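Side-chain contacts in heat shock protease HtrA (Thermotoga maritima, PDB 1L1J), which probably cleaves proteins as an ATP-independent serine endopeptidase of the heat-shock response, and is represented here by its trypsin-like protease domain: residues V7-A12 / W133-G138; Y34-F39 / G49-V54. All coordinates share one frame; numbering follows the deposited sequence.

Contact 1. Residues V7-A12 / W133-G138; sequences VNVVEA and WAIAIG
Val9 and Val10 of helix 5-13 rest on Ile135 and Ile137 of strand 133-138, the two segment axes passing 10.1 Å apart at closest approach with their N-to-C directions 34° apart. The backbones come nearest at Val10 and Ile137, whose CA atoms are 7.7 Å apart. In this chymotrypsin-like fold, the N-terminal helix thus packs on the mixed sheet, in which the strand pairs antiparallel with strands 146-160 and 186-188. The two isoleucines, two residues apart, put their side chains on the same side of the strand, and both CB atoms point toward the helix. In Ile135, CG1 lies opposite the carbonyl carbon (chi1 -42°) and the extended chain beyond it carries CD1 up to Val9, while CG2 branches off to meet Val10. The contact is purely apolar, and its side chains also reach the flanking strands: Val9 touches Leu188, and Val10 touches Val147. Both valines turn CG1 away from their backbone N. In Val10 the other branch, CG2, does the touching, with Ile135 CG2 at 4.2 Å and Ile137 CD1 at 4.0 Å; at Val9 the methyl Ile135 CD1 lies 3.9 Å from both CB and CG1.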
# COMPACT_ATOMS: atom_id res chain seq x y z
N VAL A 7 12.78 -8.39 -11.59
CA VAL A 7 11.73 -9.07 -12.32
C VAL A 7 11.28 -10.27 -11.51
O VAL A 7 10.08 -10.57 -11.41
CB VAL A 7 12.23 -9.56 -13.69
CG1 VAL A 7 11.13 -10.33 -14.41
CG2 VAL A 7 12.69 -8.36 -14.51
N ASN A 8 12.25 -10.96 -10.94
CA ASN A 8 11.97 -12.14 -10.14
C ASN A 8 11.11 -11.80 -8.94
O ASN A 8 10.06 -12.40 -8.76
CB ASN A 8 13.28 -12.80 -9.72
CG ASN A 8 13.99 -13.45 -10.89
OD1 ASN A 8 15.22 -13.40 -10.99
ND2 ASN A 8 13.21 -14.09 -11.77
N VAL A 9 11.54 -10.84 -8.13
CA VAL A 9 10.76 -10.46 -6.95
C VAL A 9 9.28 -10.22 -7.28
O VAL A 9 8.39 -10.82 -6.66
CB VAL A 9 11.32 -9.21 -6.26
CG1 VAL A 9 10.27 -8.58 -5.34
CG2 VAL A 9 12.55 -9.58 -5.45
N VAL A 10 9.04 -9.35 -8.25
CA VAL A 10 7.68 -9.01 -8.67
C VAL A 10 6.91 -10.28 -9.02
O VAL A 10 5.81 -10.52 -8.50
CB VAL A 10 7.72 -8.05 -9.89
CG1 VAL A 10 6.35 -7.95 -10.54
CG2 VAL A 10 8.18 -6.68 -9.44
N GLU A 11 7.49 -11.09 -9.90
CA GLU A 11 6.87 -12.34 -10.32
C GLU A 11 6.47 -13.13 -9.08
O GLU A 11 5.46 -13.84 -9.07
CB GLU A 11 7.87 -13.17 -11.13
CG GLU A 11 7.27 -13.85 -12.34
CD GLU A 11 7.03 -12.86 -13.47
OE1 GLU A 11 8.03 -12.39 -14.07
OE2 GLU A 11 5.85 -12.53 -13.74
N ALA A 12 7.27 -12.99 -8.02
CA ALA A 12 7.02 -13.70 -6.78
C ALA A 12 6.06 -13.02 -5.82
O ALA A 12 5.29 -13.71 -5.15
CB ALA A 12 8.34 -13.95 -6.05
N TRP A 133 18.27 -1.39 -3.31
CA TRP A 133 17.11 -1.29 -4.18
C TRP A 133 15.80 -1.55 -3.45
O TRP A 133 15.71 -2.47 -2.64
CB TRP A 133 17.21 -2.28 -5.35
CG TRP A 133 18.42 -2.08 -6.21
CD1 TRP A 133 19.59 -2.75 -6.14
CD2 TRP A 133 18.57 -1.12 -7.26
NE1 TRP A 133 20.47 -2.28 -7.08
CE2 TRP A 133 19.87 -1.26 -7.78
CE3 TRP A 133 17.73 -0.13 -7.81
CZ2 TRP A 133 20.35 -0.49 -8.83
CZ3 TRP A 133 18.20 0.65 -8.86
CH2 TRP A 133 19.51 0.47 -9.35
N ALA A 134 14.80 -0.73 -3.75
CA ALA A 134 13.47 -0.88 -3.17
C ALA A 134 12.47 -1.02 -4.33
O ALA A 134 12.52 -0.27 -5.30
CB ALA A 134 13.12 0.31 -2.33
N ILE A 135 11.57 -1.99 -4.24
CA ILE A 135 10.63 -2.18 -5.32
C ILE A 135 9.24 -1.89 -4.79
O ILE A 135 8.77 -2.58 -3.90
CB ILE A 135 10.72 -3.64 -5.85
CG1 ILE A 135 12.19 -4.07 -5.95
CG2 ILE A 135 10.10 -3.73 -7.23
CD1 ILE A 135 12.40 -5.51 -6.36
N ALA A 136 8.59 -0.86 -5.32
CA ALA A 136 7.25 -0.51 -4.89
C ALA A 136 6.25 -1.27 -5.76
O ALA A 136 6.38 -1.26 -6.99
CB ALA A 136 7.03 0.96 -5.04
N ILE A 137 5.28 -1.94 -5.15
CA ILE A 137 4.29 -2.67 -5.95
C ILE A 137 2.89 -2.19 -5.65
O ILE A 137 2.53 -1.96 -4.48
CB ILE A 137 4.33 -4.19 -5.71
CG1 ILE A 137 5.75 -4.73 -5.91
CG2 ILE A 137 3.40 -4.87 -6.70
CD1 ILE A 137 5.82 -6.19 -6.26
N GLY A 138 2.10 -2.01 -6.70
CA GLY A 138 0.74 -1.54 -6.52
C GLY A 138 -0.24 -2.37 -7.33
O GLY A 138 0.17 -3.21 -8.14

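Contact 2. Residues Y34-F39 / G49-V54; sequences YFEQFF and GFERQV
Helix 33-42 faces the short helix 50-53 across Glu36 and Glu51, whose CA atoms, 7.4 Å apart, mark the nearest approach of the two backbones. These two helices, joined by a short connection, precede strand 54-64 of the trypsin-like domain, and both touch it, since Phe39 and Phe50 each pack on Leu57. Between the helices the apolar contact is light: Phe50 CE2 approaches Phe39 CB at 4.2 Å, and the CB lies oblique to the Phe50 ring. With its CG turned away from the backbone N (chi1 -165°), Phe50 extends toward the longer helix, while Val54 CB covers one face of its ring, offset toward the rim. The Phe39 ring itself leads away from Phe50; its side chain comes within about 4 Å of Gly181, a predicted substrate-binding residue.

Alongside this apolar pair, two carboxylates meet. Glu36 bends at chi2 (-98°), whereas Glu51 runs extended beyond CG, and their OE2 atoms end 3.8 Å apart with the carboxylate planes turned 30° from each other. A water molecule bridges them, donating to Glu36 OE2 at 2.6 Å and, more weakly, to Glu51 OE2 at 2.7 Å. The other oxygen of Glu51, OE1, forms a salt bridge with Lys40, one helical turn beyond Glu36. The bridging water and the lysine probably ease the repulsion between the two acids, although their proximity could still raise the proton affinity of one of them.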
# COMPACT_ATOMS: atom_id res chain seq x y z
N TYR A 34 -6.85 15.06 -3.26
CA TYR A 34 -5.60 14.84 -3.96
C TYR A 34 -5.68 13.49 -4.67
O TYR A 34 -5.42 13.39 -5.88
CB TYR A 34 -4.42 14.85 -2.98
CG TYR A 34 -3.07 15.03 -3.67
CD1 TYR A 34 -2.62 16.29 -4.06
CD2 TYR A 34 -2.29 13.92 -4.01
CE1 TYR A 34 -1.44 16.46 -4.78
CE2 TYR A 34 -1.11 14.07 -4.74
CZ TYR A 34 -0.69 15.34 -5.12
OH TYR A 34 0.45 15.50 -5.88
N PHE A 35 -6.06 12.46 -3.92
CA PHE A 35 -6.15 11.08 -4.40
C PHE A 35 -7.15 10.81 -5.53
O PHE A 35 -6.86 10.05 -6.46
CB PHE A 35 -6.45 10.16 -3.21
CG PHE A 35 -5.39 10.18 -2.14
CD1 PHE A 35 -4.96 11.38 -1.58
CD2 PHE A 35 -4.83 8.99 -1.68
CE1 PHE A 35 -3.98 11.41 -0.59
CE2 PHE A 35 -3.85 9.00 -0.68
CZ PHE A 35 -3.43 10.22 -0.14
N GLU A 36 -8.34 11.41 -5.44
CA GLU A 36 -9.34 11.21 -6.48
C GLU A 36 -8.87 11.85 -7.78
O GLU A 36 -9.18 11.36 -8.86
CB GLU A 36 -10.68 11.82 -6.03
CG GLU A 36 -11.60 12.27 -7.15
CD GLU A 36 -11.49 13.77 -7.43
OE1 GLU A 36 -11.62 14.56 -6.47
OE2 GLU A 36 -11.28 14.15 -8.61
N GLN A 37 -8.09 12.91 -7.67
CA GLN A 37 -7.60 13.59 -8.85
C GLN A 37 -6.50 12.79 -9.54
O GLN A 37 -6.34 12.86 -10.76
CB GLN A 37 -7.09 14.99 -8.51
CG GLN A 37 -7.40 16.03 -9.59
CD GLN A 37 -6.51 17.27 -9.53
OE1 GLN A 37 -6.37 17.91 -8.47
NE2 GLN A 37 -5.89 17.61 -10.66
N PHE A 38 -5.73 12.03 -8.75
CA PHE A 38 -4.65 11.23 -9.32
C PHE A 38 -5.23 10.14 -10.22
O PHE A 38 -4.82 10.00 -11.38
CB PHE A 38 -3.80 10.59 -8.23
CG PHE A 38 -2.68 9.73 -8.76
CD1 PHE A 38 -1.53 10.31 -9.26
CD2 PHE A 38 -2.80 8.34 -8.78
CE1 PHE A 38 -0.50 9.51 -9.78
CE2 PHE A 38 -1.78 7.54 -9.31
CZ PHE A 38 -0.64 8.13 -9.81
N PHE A 39 -6.17 9.37 -9.69
CA PHE A 39 -6.79 8.31 -10.47
C PHE A 39 -7.56 8.91 -11.65
O PHE A 39 -7.39 8.50 -12.80
CB PHE A 39 -7.74 7.48 -9.61
CG PHE A 39 -7.06 6.68 -8.54
CD1 PHE A 39 -7.10 7.08 -7.21
CD2 PHE A 39 -6.40 5.50 -8.87
CE1 PHE A 39 -6.50 6.32 -6.21
CE2 PHE A 39 -5.79 4.73 -7.88
CZ PHE A 39 -5.85 5.14 -6.55
N GLY A 49 -18.34 6.11 -14.13
CA GLY A 49 -18.93 6.42 -12.84
C GLY A 49 -18.02 6.22 -11.65
O GLY A 49 -18.45 5.71 -10.61
N PHE A 50 -16.77 6.63 -11.77
CA PHE A 50 -15.83 6.48 -10.68
C PHE A 50 -16.20 7.36 -9.49
O PHE A 50 -16.68 6.85 -8.48
CB PHE A 50 -14.41 6.82 -11.14
CG PHE A 50 -13.36 6.35 -10.18
CD1 PHE A 50 -13.13 4.99 -10.01
CD2 PHE A 50 -12.65 7.25 -9.41
CE1 PHE A 50 -12.21 4.54 -9.09
CE2 PHE A 50 -11.72 6.81 -8.48
CZ PHE A 50 -11.50 5.45 -8.32
N GLU A 51 -15.97 8.66 -9.62
CA GLU A 51 -16.28 9.63 -8.57
C GLU A 51 -17.54 9.30 -7.78
O GLU A 51 -17.48 8.91 -6.61
CB GLU A 51 -16.41 11.04 -9.17
CG GLU A 51 -15.09 11.70 -9.51
CD GLU A 51 -15.25 12.96 -10.34
OE1 GLU A 51 -15.70 12.87 -11.51
OE2 GLU A 51 -14.93 14.06 -9.83
N ARG A 52 -18.70 9.47 -8.41
CA ARG A 52 -19.95 9.18 -7.73
C ARG A 52 -19.91 7.84 -6.99
O ARG A 52 -20.23 7.77 -5.80
CB ARG A 52 -21.11 9.20 -8.75
CG ARG A 52 -22.22 10.21 -8.44
CD ARG A 52 -23.17 10.39 -9.64
NE ARG A 52 -24.59 10.29 -9.28
CZ ARG A 52 -25.33 11.28 -8.78
NH1 ARG A 52 -24.81 12.48 -8.57
NH2 ARG A 52 -26.62 11.07 -8.50
N GLN A 53 -19.47 6.78 -7.67
CA GLN A 53 -19.43 5.45 -7.08
C GLN A 53 -18.29 5.08 -6.12
O GLN A 53 -18.49 4.28 -5.21
CB GLN A 53 -19.48 4.38 -8.18
CG GLN A 53 -20.73 4.44 -9.06
CD GLN A 53 -20.86 3.24 -9.99
OE1 GLN A 53 -21.12 2.12 -9.55
NE2 GLN A 53 -20.66 3.47 -11.29
N VAL A 54 -17.10 5.66 -6.30
CA VAL A 54 -15.96 5.30 -5.45
C VAL A 54 -15.57 6.32 -4.38
O VAL A 54 -15.65 7.53 -4.59
CB VAL A 54 -14.71 4.98 -6.31
CG1 VAL A 54 -13.59 4.47 -5.43
CG2 VAL A 54 -15.06 3.94 -7.35
O HOH W 1 -12.49 14.39 -10.95

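Starting at the N terminus, the chain forms helix 5-13, then strand 17-23 of the antiparallel sheet, and goes on to helix 33-42. Contact 2 closes a short loop, with nine residues between 34-39 and 49-54, before the chain enters strand 54-64 of the same sheet. Contact 1 closes only much later, when strand 133-138 of the mixed sheet returns to the helix at 7-12, so the short loop lies wholly within the long one and the two do not cross. The long-range contact ties the N-terminal helix to the second sheet, whereas the local one joins two helices beside the first. Their centres are 27 Å apart, and their nearest atoms about 9 Å.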